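Local atomic coordinates of uncharacterized protein MJ1062 (Methanocaldococcus jannaschii, PDB entry 3EO4), a protein that is of unknown function, this chain being its acetyltransferase-like (GNAT) domain, which probably transfers an acyl group. Residues M28-S32 against Q43-K48; A127-E133 against N156-V162. All coordinates share one frame; numbering follows the deposited sequence.

Contact 1: M28-S32 against Q43-K48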
HETATM    1  N   MSE A  28       4.384  -3.791  -2.635  1.00 17.28           N
HETATM    2  CA  MSE A  28       3.864  -4.928  -1.844  1.00 17.86           C
HETATM    3  C   MSE A  28       2.526  -4.582  -1.169  1.00 17.02           C
HETATM    4  O   MSE A  28       1.648  -5.419  -1.080  1.00 17.55           O
HETATM    5  CB  MSE A  28       4.861  -5.405  -0.796  1.00 17.78           C
HETATM    6  CG  MSE A  28       4.384  -6.631  -0.057  1.00 21.00           C
HETATM    7 SE   MSE A  28       5.734  -7.275   1.213  0.80 33.03          SE
HETATM    8  CE  MSE A  28       6.020  -5.604   2.167  1.00 26.37           C
ATOM      9  N   ALA A  29       2.379  -3.357  -0.694  1.00 16.35           N
ATOM     10  CA  ALA A  29       1.155  -2.956  -0.006  1.00 16.85           C
ATOM     11  C   ALA A  29      -0.093  -3.007  -0.909  1.00 17.00           C
ATOM     12  O   ALA A  29      -1.177  -3.436  -0.481  1.00 16.63           O
ATOM     13  CB  ALA A  29       1.311  -1.589   0.624  1.00 16.48           C
ATOM     14  N   TRP A  30       0.074  -2.604  -2.157  1.00 16.35           N
ATOM     15  CA  TRP A  30      -0.983  -2.768  -3.140  1.00 15.89           C
ATOM     16  C   TRP A  30      -1.310  -4.246  -3.419  1.00 16.00           C
ATOM     17  O   TRP A  30      -2.467  -4.631  -3.438  1.00 15.70           O
ATOM     18  CB  TRP A  30      -0.573  -2.104  -4.434  1.00 14.79           C
ATOM     19  CG  TRP A  30      -0.539  -0.614  -4.378  1.00 14.10           C
ATOM     20  CD1 TRP A  30      -1.327   0.225  -3.606  1.00 11.24           C
ATOM     21  CD2 TRP A  30       0.311   0.226  -5.162  1.00 10.02           C
ATOM     22  NE1 TRP A  30      -1.006   1.549  -3.878  1.00 12.25           N
ATOM     23  CE2 TRP A  30      -0.004   1.572  -4.829  1.00 10.88           C
ATOM     24  CE3 TRP A  30       1.297  -0.028  -6.132  1.00  9.11           C
ATOM     25  CZ2 TRP A  30       0.648   2.663  -5.431  1.00  7.63           C
ATOM     26  CZ3 TRP A  30       1.953   1.050  -6.714  1.00 11.58           C
ATOM     27  CH2 TRP A  30       1.605   2.394  -6.367  1.00  7.50           C
ATOM     28  N   ARG A  31      -0.297  -5.067  -3.637  1.00 15.52           N
ATOM     29  CA  ARG A  31      -0.528  -6.488  -3.947  1.00 16.51           C
ATOM     30  C   ARG A  31      -1.021  -7.343  -2.786  1.00 15.86           C
ATOM     31  O   ARG A  31      -1.376  -8.519  -2.988  1.00 16.56           O
ATOM     32  CB  ARG A  31       0.759  -7.119  -4.515  1.00 16.56           C
ATOM     33  CG  ARG A  31       1.226  -6.428  -5.790  1.00 19.32           C
ATOM     34  CD  ARG A  31       2.302  -7.253  -6.495  1.00 26.84           C
ATOM     35  NE  ARG A  31       1.729  -8.076  -7.567  1.00 32.51           N
ATOM     36  CZ  ARG A  31       1.305  -9.329  -7.431  1.00 33.93           C
ATOM     37  NH1 ARG A  31       0.795  -9.954  -8.489  1.00 34.41           N
ATOM     38  NH2 ARG A  31       1.387  -9.959  -6.253  1.00 34.10           N
ATOM     39  N   SER A  32      -0.953  -6.797  -1.576  1.00 14.81           N
ATOM     40  CA  SER A  32      -1.374  -7.504  -0.374  1.00 14.80           C
ATOM     41  C   SER A  32      -2.776  -7.080  -0.001  1.00 14.46           C
ATOM     42  O   SER A  32      -3.294  -7.491   1.010  1.00 15.47           O
ATOM     43  CB  SER A  32      -0.402  -7.263   0.785  1.00 15.33           C
ATOM     44  OG  SER A  32       0.929  -7.645   0.426  1.00 16.17           O
ATOM     45  N   GLN A  43      -3.758 -16.334  -5.575  1.00 20.63           N
ATOM     46  CA  GLN A  43      -3.352 -15.645  -4.337  1.00 20.25           C
ATOM     47  C   GLN A  43      -4.564 -15.607  -3.400  1.00 20.11           C
ATOM     48  O   GLN A  43      -5.661 -15.208  -3.813  1.00 20.53           O
ATOM     49  CB  GLN A  43      -2.810 -14.238  -4.603  1.00 19.50           C
ATOM     50  CG  GLN A  43      -2.068 -13.605  -3.420  1.00 20.07           C
ATOM     51  CD  GLN A  43      -1.458 -12.224  -3.753  1.00 22.30           C
ATOM     52  OE1 GLN A  43      -1.115 -11.954  -4.894  1.00 25.41           O
ATOM     53  NE2 GLN A  43      -1.345 -11.353  -2.756  1.00 21.51           N
ATOM     54  N   LYS A  44      -4.360 -16.027  -2.155  1.00 19.48           N
ATOM     55  CA  LYS A  44      -5.423 -16.051  -1.153  1.00 19.62           C
ATOM     56  C   LYS A  44      -4.991 -15.358   0.123  1.00 19.29           C
ATOM     57  O   LYS A  44      -5.708 -15.433   1.123  1.00 19.24           O
ATOM     58  CB  LYS A  44      -5.813 -17.492  -0.800  1.00 19.82           C
ATOM     59  CG  LYS A  44      -5.999 -18.400  -1.996  1.00 21.78           C
ATOM     60  CD  LYS A  44      -7.387 -19.010  -2.038  1.00 26.00           C
ATOM     61  CE  LYS A  44      -8.274 -18.259  -3.021  1.00 26.10           C
ATOM     62  NZ  LYS A  44      -9.678 -18.772  -2.968  1.00 25.87           N
ATOM     63  N   GLU A  45      -3.819 -14.718   0.097  1.00 18.55           N
ATOM     64  CA  GLU A  45      -3.201 -14.164   1.311  1.00 19.18           C
ATOM     65  C   GLU A  45      -2.362 -12.948   0.961  1.00 18.61           C
ATOM     66  O   GLU A  45      -1.926 -12.817  -0.177  1.00 18.02           O
ATOM     67  CB  GLU A  45      -2.286 -15.194   2.001  1.00 19.69           C
ATOM     68  CG  GLU A  45      -2.962 -16.449   2.598  1.00 23.41           C
ATOM     69  CD  GLU A  45      -3.988 -16.156   3.708  1.00 29.18           C
ATOM     70  OE1 GLU A  45      -4.031 -15.005   4.211  1.00 34.35           O
ATOM     71  OE2 GLU A  45      -4.749 -17.080   4.082  1.00 29.88           O
ATOM     72  N   PRO A  46      -2.133 -12.043   1.939  1.00 18.88           N
ATOM     73  CA  PRO A  46      -1.173 -10.968   1.694  1.00 18.93           C
ATOM     74  C   PRO A  46       0.214 -11.557   1.424  1.00 19.16           C
ATOM     75  O   PRO A  46       0.480 -12.705   1.778  1.00 18.74           O
ATOM     76  CB  PRO A  46      -1.164 -10.201   3.023  1.00 18.20           C
ATOM     77  CG  PRO A  46      -2.430 -10.537   3.656  1.00 18.46           C
ATOM     78  CD  PRO A  46      -2.700 -11.956   3.297  1.00 18.53           C
ATOM     79  N   LEU A  47       1.088 -10.771   0.809  1.00 20.03           N
ATOM     80  CA  LEU A  47       2.455 -11.223   0.503  1.00 19.89           C
ATOM     81  C   LEU A  47       3.358 -11.214   1.718  1.00 19.64           C
ATOM     82  O   LEU A  47       3.084 -10.520   2.684  1.00 20.87           O
ATOM     83  CB  LEU A  47       3.049 -10.303  -0.552  1.00 20.47           C
ATOM     84  CG  LEU A  47       2.967 -10.635  -2.042  1.00 22.08           C
ATOM     85  CD1 LEU A  47       1.762 -11.491  -2.441  1.00 21.95           C
ATOM     86  CD2 LEU A  47       3.063  -9.359  -2.851  1.00 19.81           C
ATOM     87  N   LYS A  48       4.440 -11.981   1.685  1.00 18.59           N
ATOM     88  CA  LYS A  48       5.477 -11.852   2.705  1.00 17.34           C
ATOM     89  C   LYS A  48       6.662 -11.129   2.068  1.00 16.14           C
ATOM     90  O   LYS A  48       6.954 -11.336   0.892  1.00 16.04           O
ATOM     91  CB  LYS A  48       5.879 -13.227   3.248  1.00 16.89           C
ATOM     92  CG  LYS A  48       4.676 -14.023   3.714  1.00 18.42           C
ATOM     93  CD  LYS A  48       5.053 -15.338   4.386  1.00 21.14           C
ATOM     94  CE  LYS A  48       3.843 -16.231   4.441  1.00 21.96           C
ATOM     95  NZ  LYS A  48       4.143 -17.496   5.151  1.00 24.06           N
TER
HETATM   96  O   HOH W   1       2.039  -7.904   3.119  1.00 25.40           O
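S32 OG is gripped from three directions: it accepts a hydrogen bond from L47 N at 3.2 Å, gives its own proton to M28 O one helical turn back at 2.8 Å, and takes a hydrogen from a water. That water also donates to L47 O, so S32 holds both the amide and the carbonyl of L47, one directly and one through solvent. With OG anti to the carbonyl carbon (chi1 -57°), the hydroxyl turns back over the helix end, meeting M28 O from above its carbonyl plane, while S32 CB rests on the ring of P46. A second polar grip comes from Q43, whose chain leaves with CG anti to the backbone N (chi1 -166°) and stays extended to reach the helix. Its NE2 donates to R31 O at 2.8 Å, tilted from the carbonyl plane, and to E45 O at 3.0 Å, so one amide ties the helix terminus to its own bend. If Q43 were an alanine, R31 O and E45 O would probably both lose this donor, and the bend would be freer to shift from the helix. Between these polar grips lies L47: CD2 packs 3.6 Å from R31 CB and reaches the edge of the guanidinium in its plane, and CB lies 3.9 Å from CG of M28, a selenomethionine running antiparallel along it. The contact closes the end of helix 24-31 against the loop leading into helix 49-58, within the helical segment that GNAT domains carry between their first strands, here 13-18 and 63-71. W49 and H52 touch M28, Y37 of helix 34-37 backs Q43 and P46, L96 of strand 92-97 meets R31, and L35 of the second subunit packs on P46.

Contact 2: A127-E133 against N156-V162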
ATOM      1  N   ALA A 127       2.002  -8.254 -28.274  1.00 17.05           N
ATOM      2  CA  ALA A 127       2.028  -8.226 -26.818  1.00 16.54           C
ATOM      3  C   ALA A 127       0.757  -8.891 -26.317  1.00 16.63           C
ATOM      4  O   ALA A 127      -0.239  -8.968 -27.052  1.00 17.12           O
ATOM      5  CB  ALA A 127       2.142  -6.775 -26.263  1.00 15.70           C
ATOM      6  N   HIS A 128       0.792  -9.376 -25.073  1.00 15.95           N
ATOM      7  CA  HIS A 128      -0.380 -10.017 -24.498  1.00 16.11           C
ATOM      8  C   HIS A 128      -0.574  -9.686 -23.031  1.00 16.37           C
ATOM      9  O   HIS A 128       0.296  -9.102 -22.406  1.00 17.22           O
ATOM     10  CB  HIS A 128      -0.372 -11.542 -24.742  1.00 15.12           C
ATOM     11  CG  HIS A 128       0.680 -12.285 -23.976  1.00 14.60           C
ATOM     12  ND1 HIS A 128       1.939 -12.525 -24.478  1.00 14.50           N
ATOM     13  CD2 HIS A 128       0.644 -12.884 -22.763  1.00 14.80           C
ATOM     14  CE1 HIS A 128       2.641 -13.219 -23.600  1.00 12.88           C
ATOM     15  NE2 HIS A 128       1.876 -13.453 -22.550  1.00 12.23           N
ATOM     16  N   ALA A 129      -1.732 -10.059 -22.500  1.00 16.93           N
ATOM     17  CA  ALA A 129      -2.059  -9.900 -21.077  1.00 16.81           C
ATOM     18  C   ALA A 129      -2.713 -11.213 -20.629  1.00 16.46           C
ATOM     19  O   ALA A 129      -3.392 -11.847 -21.418  1.00 16.80           O
ATOM     20  CB  ALA A 129      -3.016  -8.724 -20.881  1.00 15.83           C
ATOM     21  N   ARG A 130      -2.465 -11.638 -19.396  1.00 16.82           N
ATOM     22  CA  ARG A 130      -3.142 -12.809 -18.812  1.00 18.59           C
ATOM     23  C   ARG A 130      -4.159 -12.257 -17.831  1.00 17.84           C
ATOM     24  O   ARG A 130      -3.798 -11.466 -16.952  1.00 17.68           O
ATOM     25  CB  ARG A 130      -2.164 -13.759 -18.074  1.00 18.64           C
ATOM     26  CG  ARG A 130      -0.944 -14.183 -18.892  1.00 22.10           C
ATOM     27  CD  ARG A 130      -0.021 -15.165 -18.111  1.00 23.83           C
ATOM     28  NE  ARG A 130      -0.676 -16.448 -17.961  1.00 22.60           N
ATOM     29  CZ  ARG A 130      -0.301 -17.581 -18.531  1.00 24.74           C
ATOM     30  NH1 ARG A 130       0.788 -17.643 -19.299  1.00 24.93           N
ATOM     31  NH2 ARG A 130      -1.022 -18.676 -18.298  1.00 22.41           N
ATOM     32  N   ILE A 131      -5.422 -12.647 -17.992  1.00 17.38           N
ATOM     33  CA  ILE A 131      -6.489 -12.054 -17.187  1.00 17.08           C
ATOM     34  C   ILE A 131      -7.430 -13.108 -16.609  1.00 17.83           C
ATOM     35  O   ILE A 131      -7.894 -14.023 -17.329  1.00 17.62           O
ATOM     36  CB  ILE A 131      -7.300 -10.974 -17.973  1.00 17.32           C
ATOM     37  CG1 ILE A 131      -6.374  -9.984 -18.718  1.00 16.82           C
ATOM     38  CG2 ILE A 131      -8.201 -10.173 -17.031  1.00 16.00           C
ATOM     39  CD1 ILE A 131      -7.116  -9.053 -19.719  1.00 11.44           C
ATOM     40  N   LEU A 132      -7.707 -12.987 -15.313  1.00 18.21           N
ATOM     41  CA  LEU A 132      -8.717 -13.854 -14.690  1.00 19.02           C
ATOM     42  C   LEU A 132     -10.120 -13.438 -15.138  1.00 19.10           C
ATOM     43  O   LEU A 132     -10.416 -12.235 -15.296  1.00 18.32           O
ATOM     44  CB  LEU A 132      -8.646 -13.812 -13.171  1.00 18.89           C
ATOM     45  CG  LEU A 132      -7.582 -14.520 -12.350  1.00 20.47           C
ATOM     46  CD1 LEU A 132      -8.193 -14.690 -10.992  1.00 22.45           C
ATOM     47  CD2 LEU A 132      -7.135 -15.901 -12.907  1.00 18.77           C
ATOM     48  N   GLU A 133     -10.946 -14.449 -15.364  1.00 18.78           N
ATOM     49  CA  GLU A 133     -12.309 -14.296 -15.821  1.00 20.11           C
ATOM     50  C   GLU A 133     -13.111 -13.285 -15.015  1.00 20.12           C
ATOM     51  O   GLU A 133     -14.018 -12.665 -15.569  1.00 21.30           O
ATOM     52  CB  GLU A 133     -13.039 -15.630 -15.735  1.00 20.89           C
ATOM     53  CG  GLU A 133     -12.603 -16.609 -16.763  1.00 24.27           C
ATOM     54  CD  GLU A 133     -13.301 -17.932 -16.620  1.00 28.58           C
ATOM     55  OE1 GLU A 133     -13.517 -18.343 -15.456  1.00 31.81           O
ATOM     56  OE2 GLU A 133     -13.620 -18.562 -17.659  1.00 29.15           O
ATOM     57  N   ASN A 156      -9.560 -20.678 -15.244  1.00 21.71           N
ATOM     58  CA  ASN A 156     -10.226 -19.360 -15.088  1.00 20.68           C
ATOM     59  C   ASN A 156      -9.415 -18.131 -15.581  1.00 20.27           C
ATOM     60  O   ASN A 156      -9.734 -16.979 -15.248  1.00 19.64           O
ATOM     61  CB  ASN A 156     -10.665 -19.136 -13.622  1.00 20.39           C
ATOM     62  CG  ASN A 156     -11.698 -20.174 -13.118  1.00 22.12           C
ATOM     63  OD1 ASN A 156     -12.113 -20.092 -11.969  1.00 23.61           O
ATOM     64  ND2 ASN A 156     -12.094 -21.145 -13.958  1.00 21.59           N
ATOM     65  N   GLU A 157      -8.368 -18.394 -16.354  1.00 19.65           N
ATOM     66  CA  GLU A 157      -7.438 -17.380 -16.852  1.00 19.19           C
ATOM     67  C   GLU A 157      -7.410 -17.407 -18.402  1.00 19.05           C
ATOM     68  O   GLU A 157      -7.399 -18.486 -19.018  1.00 18.35           O
ATOM     69  CB  GLU A 157      -6.048 -17.671 -16.290  1.00 18.63           C
ATOM     70  CG  GLU A 157      -4.992 -16.611 -16.520  1.00 21.02           C
ATOM     71  CD  GLU A 157      -3.604 -17.084 -16.099  1.00 21.88           C
ATOM     72  OE1 GLU A 157      -3.142 -18.118 -16.616  1.00 21.84           O
ATOM     73  OE2 GLU A 157      -2.971 -16.417 -15.268  1.00 24.65           O
ATOM     74  N   TRP A 158      -7.396 -16.219 -19.011  1.00 18.72           N
ATOM     75  CA  TRP A 158      -7.433 -16.068 -20.460  1.00 17.92           C
ATOM     76  C   TRP A 158      -6.302 -15.194 -20.962  1.00 18.09           C
ATOM     77  O   TRP A 158      -5.946 -14.202 -20.329  1.00 17.34           O
ATOM     78  CB  TRP A 158      -8.752 -15.415 -20.880  1.00 17.96           C
ATOM     79  CG  TRP A 158      -9.872 -16.284 -20.594  1.00 19.20           C
ATOM     80  CD1 TRP A 158     -10.656 -16.266 -19.489  1.00 19.77           C
ATOM     81  CD2 TRP A 158     -10.311 -17.388 -21.388  1.00 20.54           C
ATOM     82  NE1 TRP A 158     -11.582 -17.271 -19.552  1.00 21.21           N
ATOM     83  CE2 TRP A 158     -11.389 -17.983 -20.708  1.00 20.50           C
ATOM     84  CE3 TRP A 158      -9.906 -17.922 -22.619  1.00 20.32           C
ATOM     85  CZ2 TRP A 158     -12.074 -19.078 -21.213  1.00 19.27           C
ATOM     86  CZ3 TRP A 158     -10.588 -19.018 -23.124  1.00 19.09           C
ATOM     87  CH2 TRP A 158     -11.661 -19.582 -22.418  1.00 20.61           C
ATOM     88  N   ILE A 159      -5.764 -15.559 -22.121  1.00 17.96           N
ATOM     89  CA  ILE A 159      -4.783 -14.727 -22.803  1.00 17.35           C
ATOM     90  C   ILE A 159      -5.512 -13.889 -23.839  1.00 17.32           C
ATOM     91  O   ILE A 159      -6.370 -14.415 -24.578  1.00 17.78           O
ATOM     92  CB  ILE A 159      -3.738 -15.580 -23.544  1.00 17.78           C
ATOM     93  CG1 ILE A 159      -3.302 -16.793 -22.695  1.00 17.42           C
ATOM     94  CG2 ILE A 159      -2.587 -14.707 -24.056  1.00 16.60           C
ATOM     95  CD1 ILE A 159      -2.821 -16.447 -21.310  1.00 18.94           C
ATOM     96  N   TYR A 160      -5.162 -12.604 -23.852  1.00 15.84           N
ATOM     97  CA  TYR A 160      -5.665 -11.596 -24.747  1.00 16.12           C
ATOM     98  C   TYR A 160      -4.442 -11.021 -25.461  1.00 16.41           C
ATOM     99  O   TYR A 160      -3.472 -10.661 -24.791  1.00 15.51           O
ATOM    100  CB  TYR A 160      -6.319 -10.466 -23.932  1.00 15.95           C
ATOM    101  CG  TYR A 160      -7.660 -10.809 -23.340  1.00 16.40           C
ATOM    102  CD1 TYR A 160      -8.816 -10.295 -23.894  1.00 16.48           C
ATOM    103  CD2 TYR A 160      -7.773 -11.640 -22.214  1.00 17.78           C
ATOM    104  CE1 TYR A 160     -10.057 -10.612 -23.375  1.00 15.98           C
ATOM    105  CE2 TYR A 160      -9.016 -11.964 -21.680  1.00 18.06           C
ATOM    106  CZ  TYR A 160     -10.144 -11.446 -22.278  1.00 18.69           C
ATOM    107  OH  TYR A 160     -11.372 -11.723 -21.770  1.00 20.21           O
ATOM    108  N   GLU A 161      -4.481 -10.925 -26.796  1.00 16.37           N
ATOM    109  CA  GLU A 161      -3.304 -10.513 -27.572  1.00 17.10           C
ATOM    110  C   GLU A 161      -3.619  -9.326 -28.437  1.00 16.88           C
ATOM    111  O   GLU A 161      -4.774  -9.112 -28.815  1.00 17.45           O
ATOM    112  CB  GLU A 161      -2.773 -11.634 -28.465  1.00 16.58           C
ATOM    113  CG  GLU A 161      -2.531 -12.928 -27.739  1.00 20.92           C
ATOM    114  CD  GLU A 161      -1.598 -13.895 -28.476  1.00 26.88           C
ATOM    115  OE1 GLU A 161      -1.092 -14.831 -27.808  1.00 29.34           O
ATOM    116  OE2 GLU A 161      -1.364 -13.728 -29.705  1.00 28.56           O
ATOM    117  N   VAL A 162      -2.585  -8.568 -28.771  1.00 16.51           N
ATOM    118  CA  VAL A 162      -2.742  -7.432 -29.654  1.00 16.87           C
ATOM    119  C   VAL A 162      -1.547  -7.381 -30.605  1.00 17.85           C
ATOM    120  O   VAL A 162      -0.424  -7.789 -30.240  1.00 18.48           O
ATOM    121  CB  VAL A 162      -2.853  -6.104 -28.845  1.00 16.43           C
ATOM    122  CG1 VAL A 162      -1.476  -5.565 -28.465  1.00 16.04           C
ATOM    123  CG2 VAL A 162      -3.684  -5.061 -29.590  1.00 15.48           C
TER
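I131 and Y160 make the packed face of this antiparallel pair: I131 CD1 comes 3.7 Å from Y160 CD2 in an off-centre CH-pi contact, the two side chains nearly perpendicular. Beneath them the backbones are laced by paired bonds, among them A129 N to Y160 O at 2.9 Å and W158 N to I131 O at 2.8 Å. On the other face R130 and I159 extend alongside one another, and I159 CD1 sits over the guanidinium centre. Bent at chi3 (70°), R130 sends NH2 to E157 OE1 at 2.8 Å in a salt bridge, in its own guanidinium plane but above that of the carboxylate; E157 OE2 is also paired with R154. The solvent side, where E133 and N156 are exposed, is held by polar bonds instead: E133 N donates to N156 O, and W158 NE1 to E133 OE2 at 3.1 Å. Helix 136-144 covers I131 and Y160 through F142 and I139. Strand 157-163 lies between 126-132 and 148-150, the order expected for the C-terminal half of a GNAT fold, while H128, bonded to N90 by ND1, joins its strand by backbone bonds to P91 and I93, at the start of strand 92-97.

In the fold
From the N terminus the chain passes strand 13-18 and enters helix 24-31; contact 1 then closes the short excursion through helix 34-37 before helix 49-58 starts. Strands 63-71, 74-84 and 92-97 and helix 107-121 follow. Contact 2 comes next in series, neither nested in nor crossing the first, and closes the longer excursion through helix 136-144 and strand 148-150. Contact 1 thus joins the end of helix 24-31 to the loop before helix 49-58, beside the second subunit; contact 2 joins two strands of the C-terminal sheet. Their centres lie about 21 Å apart and their nearest atoms about 7 Å, but strand 92-97 has side-chain contacts with both.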